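Local structure of uncharacterized protein MJ0236 (Methanocaldococcus jannaschii DSM 2661, 2PHP) at residues D49-T54 / I71-S76; E9-N14 / I37-P42. The protein is the C-terminal ThiN domain of a bifunctional thiamine biosynthesis enzyme and probably joins thiazole phosphate and pyrimidine pyrophosphate units into thiamine phosphate. All coordinates share one frame; numbering follows the deposited sequence.

Interaction 1 (D49-T54 / I71-S76); sequences DVAALT and IEFGAS
Ala51 sets its methyl squarely over one face of the Phe73 ring, CB lying 3.7 Å from the ring centroid and 4° off the normal, a CH-pi contact within a non-hydrogen-bonded pair. The ring lies there because chi1 (-83°) puts CG beside the backbone N, swinging its edge toward the carbonyl of Asp49; Asp49 O comes within 3.5 Å of Phe73 CE1. On the same face of the sheet Ile71 offers two branches, CG2 to Ala51 CB and CG1 to Leu53 CD2, the latter pair 4.0 Å apart. Between these pairs Ala52 and Glu72 bond to each other in both directions, Glu72 N to Ala52 O at 3.0 Å and Ala52 N to Glu72 O at 3.1 Å. These bonds join strand 71-73, outermost within this chain, to the mixed sheet of the ThiN domain. It leaves the sheet through a type II turn, Glu72 to Ala75, whose Gly74 N gives Val50 O a short bond of 2.6 Å; the turn also presses Ala75 CB against Ala52 O at 3.2 Å. Ser76 then N-caps helix 77-87 through its OG. Helix 8-22 packs on Ala51 and Ile71, and Lys8 makes a cation-pi contact with Phe73.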
loop_
_atom_site.group_PDB
_atom_site.type_symbol
_atom_site.label_atom_id
_atom_site.label_comp_id
_atom_site.label_asym_id
_atom_site.label_seq_id
_atom_site.Cartn_x
_atom_site.Cartn_y
_atom_site.Cartn_z
ATOM N N ASP B 49 4.770 22.921 -11.623
ATOM C CA ASP B 49 3.364 23.261 -11.768
ATOM C C ASP B 49 2.601 22.047 -12.284
ATOM O O ASP B 49 1.437 22.154 -12.648
ATOM C CB ASP B 49 3.175 24.428 -12.746
ATOM C CG ASP B 49 3.683 25.755 -12.193
ATOM O OD1 ASP B 49 3.909 25.858 -10.968
ATOM O OD2 ASP B 49 3.840 26.705 -12.992
ATOM N N VAL B 50 3.263 20.890 -12.309
ATOM C CA VAL B 50 2.637 19.655 -12.790
ATOM C C VAL B 50 2.541 18.610 -11.685
ATOM O O VAL B 50 3.534 18.329 -11.014
ATOM C CB VAL B 50 3.445 19.039 -13.958
ATOM C CG1 VAL B 50 2.714 17.818 -14.513
ATOM C CG2 VAL B 50 3.668 20.082 -15.045
ATOM N N ALA B 51 1.356 18.029 -11.496
ATOM C CA ALA B 51 1.178 16.996 -10.466
ATOM C C ALA B 51 1.016 15.598 -11.067
ATOM O O ALA B 51 0.461 15.437 -12.161
ATOM C CB ALA B 51 -0.022 17.318 -9.592
ATOM N N ALA B 52 1.498 14.594 -10.335
ATOM C CA ALA B 52 1.415 13.200 -10.775
ATOM C C ALA B 52 1.806 12.243 -9.646
ATOM O O ALA B 52 2.112 12.686 -8.541
ATOM C CB ALA B 52 2.322 12.989 -11.970
ATOM N N LEU B 53 1.806 10.939 -9.923
ATOM C CA LEU B 53 2.165 9.945 -8.911
ATOM C C LEU B 53 3.641 10.002 -8.578
ATOM O O LEU B 53 4.466 10.193 -9.458
ATOM C CB LEU B 53 1.819 8.528 -9.390
ATOM C CG LEU B 53 0.331 8.235 -9.561
ATOM C CD1 LEU B 53 0.121 6.869 -10.178
ATOM C CD2 LEU B 53 -0.349 8.322 -8.216
ATOM N N THR B 54 3.966 9.842 -7.300
ATOM C CA THR B 54 5.355 9.849 -6.855
ATOM C C THR B 54 5.944 8.486 -7.231
ATOM O O THR B 54 7.153 8.329 -7.351
ATOM C CB THR B 54 5.441 10.082 -5.327
ATOM O OG1 THR B 54 4.519 9.211 -4.657
ATOM C CG2 THR B 54 5.102 11.536 -4.987
ATOM N N ILE B 71 -0.261 11.614 -5.157
ATOM C CA ILE B 71 -0.307 12.652 -6.161
ATOM C C ILE B 71 0.309 13.894 -5.553
ATOM O O ILE B 71 -0.146 14.381 -4.526
ATOM C CB ILE B 71 -1.738 12.950 -6.595
ATOM C CG1 ILE B 71 -2.289 11.746 -7.348
ATOM C CG2 ILE B 71 -1.765 14.185 -7.468
ATOM C CD1 ILE B 71 -3.730 11.890 -7.770
ATOM N N GLU B 72 1.359 14.389 -6.191
ATOM C CA GLU B 72 2.043 15.566 -5.710
ATOM C C GLU B 72 2.603 16.360 -6.882
ATOM O O GLU B 72 2.972 15.787 -7.921
ATOM C CB GLU B 72 3.182 15.151 -4.778
ATOM C CG GLU B 72 2.722 14.353 -3.568
ATOM C CD GLU B 72 2.810 15.148 -2.278
ATOM O OE1 GLU B 72 2.293 16.290 -2.241
ATOM O OE2 GLU B 72 3.397 14.613 -1.310
ATOM N N PHE B 73 2.660 17.680 -6.711
ATOM C CA PHE B 73 3.211 18.552 -7.730
ATOM C C PHE B 73 4.719 18.335 -7.806
ATOM O O PHE B 73 5.378 18.134 -6.789
ATOM C CB PHE B 73 2.915 20.016 -7.396
ATOM C CG PHE B 73 1.563 20.455 -7.828
ATOM C CD1 PHE B 73 1.354 20.919 -9.124
ATOM C CD2 PHE B 73 0.472 20.340 -6.965
ATOM C CE1 PHE B 73 0.082 21.256 -9.560
ATOM C CE2 PHE B 73 -0.806 20.672 -7.394
ATOM C CZ PHE B 73 -1.005 21.133 -8.692
ATOM N N GLY B 74 5.256 18.387 -9.017
ATOM C CA GLY B 74 6.675 18.189 -9.195
ATOM C C GLY B 74 7.075 16.733 -9.151
ATOM O O GLY B 74 8.246 16.407 -9.269
ATOM N N ALA B 75 6.107 15.840 -8.994
ATOM C CA ALA B 75 6.442 14.419 -8.944
ATOM C C ALA B 75 7.080 13.901 -10.231
ATOM O O ALA B 75 8.039 13.135 -10.172
ATOM C CB ALA B 75 5.211 13.574 -8.600
ATOM N N SER B 76 6.577 14.328 -11.392
ATOM C CA SER B 76 7.112 13.831 -12.663
ATOM C C SER B 76 7.682 14.820 -13.688
ATOM O O SER B 76 6.939 15.437 -14.445
ATOM C CB SER B 76 6.041 12.969 -13.362
ATOM O OG SER B 76 6.512 12.462 -14.606
HETATM O O HOH W 1 5.742 16.910 -12.221
#

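Interaction 2 (E9-N14 / I37-P42)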
loop_
_atom_site.group_PDB
_atom_site.type_symbol
_atom_site.label_atom_id
_atom_site.label_comp_id
_atom_site.label_asym_id
_atom_site.label_seq_id
_atom_site.Cartn_x
_atom_site.Cartn_y
_atom_site.Cartn_z
ATOM N N GLU B 9 -5.958 22.864 -6.212
ATOM C CA GLU B 9 -6.988 21.976 -5.683
ATOM C C GLU B 9 -7.731 21.317 -6.843
ATOM O O GLU B 9 -7.987 20.110 -6.835
ATOM C CB GLU B 9 -7.980 22.760 -4.818
ATOM C CG GLU B 9 -9.034 21.893 -4.148
ATOM C CD GLU B 9 -10.073 22.701 -3.385
ATOM O OE1 GLU B 9 -9.725 23.772 -2.840
ATOM O OE2 GLU B 9 -11.236 22.254 -3.320
ATOM N N LYS B 10 -8.089 22.115 -7.842
ATOM C CA LYS B 10 -8.791 21.566 -8.990
ATOM C C LYS B 10 -7.978 20.461 -9.660
ATOM O O LYS B 10 -8.507 19.403 -9.997
ATOM C CB LYS B 10 -9.127 22.668 -9.997
ATOM C CG LYS B 10 -9.880 22.177 -11.225
ATOM C CD LYS B 10 -11.306 21.779 -10.877
ATOM C CE LYS B 10 -12.058 21.289 -12.105
ATOM N NZ LYS B 10 -13.457 20.897 -11.779
ATOM N N VAL B 11 -6.684 20.709 -9.852
ATOM C CA VAL B 11 -5.799 19.729 -10.478
ATOM C C VAL B 11 -5.713 18.443 -9.650
ATOM O O VAL B 11 -5.824 17.338 -10.190
ATOM C CB VAL B 11 -4.377 20.303 -10.666
ATOM C CG1 VAL B 11 -3.400 19.192 -11.059
ATOM C CG2 VAL B 11 -4.392 21.389 -11.744
ATOM N N ILE B 12 -5.505 18.583 -8.345
ATOM C CA ILE B 12 -5.426 17.416 -7.474
ATOM C C ILE B 12 -6.732 16.620 -7.537
ATOM O O ILE B 12 -6.707 15.393 -7.576
ATOM C CB ILE B 12 -5.147 17.816 -6.008
ATOM C CG1 ILE B 12 -3.733 18.401 -5.885
ATOM C CG2 ILE B 12 -5.342 16.608 -5.088
ATOM C CD1 ILE B 12 -2.627 17.488 -6.346
ATOM N N LYS B 13 -7.867 17.318 -7.552
ATOM C CA LYS B 13 -9.164 16.644 -7.620
ATOM C C LYS B 13 -9.366 15.903 -8.950
ATOM O O LYS B 13 -9.950 14.814 -8.976
ATOM C CB LYS B 13 -10.322 17.636 -7.421
ATOM C CG LYS B 13 -10.543 18.102 -5.996
ATOM C CD LYS B 13 -11.881 18.833 -5.860
ATOM C CE LYS B 13 -11.963 19.562 -4.521
ATOM N NZ LYS B 13 -12.979 20.643 -4.515
ATOM N N ASN B 14 -8.888 16.488 -10.047
ATOM C CA ASN B 14 -9.030 15.856 -11.354
ATOM C C ASN B 14 -8.194 14.584 -11.416
ATOM O O ASN B 14 -8.670 13.541 -11.852
ATOM C CB ASN B 14 -8.603 16.809 -12.472
ATOM C CG ASN B 14 -9.567 17.954 -12.650
ATOM O OD1 ASN B 14 -10.764 17.815 -12.382
ATOM N ND2 ASN B 14 -9.062 19.091 -13.122
ATOM N N ILE B 37 0.255 9.327 -14.629
ATOM C CA ILE B 37 -0.709 10.269 -15.173
ATOM C C ILE B 37 -0.424 11.609 -14.499
ATOM O O ILE B 37 -0.215 11.675 -13.279
ATOM C CB ILE B 37 -2.168 9.796 -14.920
ATOM C CG1 ILE B 37 -3.154 10.756 -15.600
ATOM C CG2 ILE B 37 -2.434 9.681 -13.437
ATOM C CD1 ILE B 37 -4.557 10.217 -15.715
ATOM N N ALA B 38 -0.390 12.665 -15.306
ATOM C CA ALA B 38 -0.084 14.000 -14.822
ATOM C C ALA B 38 -1.013 15.075 -15.371
ATOM O O ALA B 38 -1.605 14.934 -16.449
ATOM C CB ALA B 38 1.355 14.351 -15.173
ATOM N N GLU B 39 -1.124 16.161 -14.618
ATOM C CA GLU B 39 -1.954 17.285 -15.021
ATOM C C GLU B 39 -1.300 18.546 -14.482
ATOM O O GLU B 39 -0.779 18.565 -13.359
ATOM C CB GLU B 39 -3.370 17.149 -14.465
ATOM C CG GLU B 39 -4.358 18.158 -15.062
ATOM C CD GLU B 39 -5.771 18.004 -14.510
ATOM O OE1 GLU B 39 -6.320 16.877 -14.566
ATOM O OE2 GLU B 39 -6.343 19.011 -14.027
ATOM N N SER B 40 -1.323 19.599 -15.292
ATOM C CA SER B 40 -0.717 20.859 -14.902
ATOM C C SER B 40 -1.737 21.955 -14.681
ATOM O O SER B 40 -2.914 21.836 -15.054
ATOM C CB SER B 40 0.231 21.344 -15.989
ATOM O OG SER B 40 -0.519 21.824 -17.094
ATOM N N LEU B 41 -1.257 23.031 -14.069
ATOM C CA LEU B 41 -2.067 24.214 -13.855
ATOM C C LEU B 41 -2.024 24.871 -15.236
ATOM O O LEU B 41 -1.180 24.520 -16.076
ATOM C CB LEU B 41 -1.390 25.133 -12.839
ATOM C CG LEU B 41 -1.404 24.752 -11.360
ATOM C CD1 LEU B 41 -0.375 25.602 -10.610
ATOM C CD2 LEU B 41 -2.810 24.953 -10.794
ATOM N N PRO B 42 -2.928 25.821 -15.503
ATOM C CA PRO B 42 -2.887 26.462 -16.823
ATOM C C PRO B 42 -1.555 27.209 -16.988
ATOM O O PRO B 42 -1.003 27.708 -16.008
ATOM C CB PRO B 42 -4.090 27.410 -16.779
ATOM C CG PRO B 42 -5.036 26.704 -15.828
ATOM C CD PRO B 42 -4.110 26.249 -14.735
#
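Val11 and Glu39 mark the closest backbone approach, with CA atoms 6.4 Å apart, where helix 9-14 runs nearly antiparallel to strand 37-40 (159°) at an axis separation of 8.5 Å. Val11 points at the strand and spreads its two methyls along it. CG1, anti to the backbone N (chi1 169°), rests 3.5 Å from Glu39 O, while CG2 lies near Ser40 O and meets Leu41 CD2 at 4.0 Å. Glu39 answers from the strand with an extended chain that lies alongside the Val11 side chain, the two pointing opposite ways, and brings its carboxylate to Asn14, one helical turn further on. There Asn14 ND2 donates to Glu39 OE2 at 2.9 Å, a nearly straight bond (167°) that lies close to the amide plane and uses the syn lone pair of the oxygen. Beside it, Asn14 CB sits only 3.1 Å from Glu39 OE1, so the carboxylate is approached through both the amide and the methylene. This buried acid has further partners: Arg94 forms a salt bridge to OE2, and the backbone N of Ala167, at the start of helix 167-185, bonds to OE1. Such surroundings would probably hold the group ionised and fix its rotation. Arg94 also bonds to Ser40 O. On the outer side of the helix, Lys13 NZ and Glu9 OE2 close a salt bridge of 2.7 Å, and Tyr17 of the third subunit packs on Glu9 and Ile12. This is the helix-on-sheet layer of an alpha/beta domain, with helix 8-22 laid against the sheet in the AraD-like ThiN domain.

How the interactions relate
From the N terminus, helix 8-22 comes first, and interaction 2 closes the loop that brings the chain back to it as strand 37-40. The chain then continues into strand 50-53, and interaction 1 closes a second, shorter loop when strand 71-73 returns alongside it. The loops stand in series, neither nesting nor crossing. Their centres are 9 Å apart because strands 37-40 and 50-53 are sheet neighbours, with Ala51 N 2.9 Å from Glu39 O in a probable hydrogen bond. Interaction 2 thus fixes the helix to the sheet, interaction 1 adds the strand that is outermost within this chain, and both contacts also touch the third subunit of the tetramer.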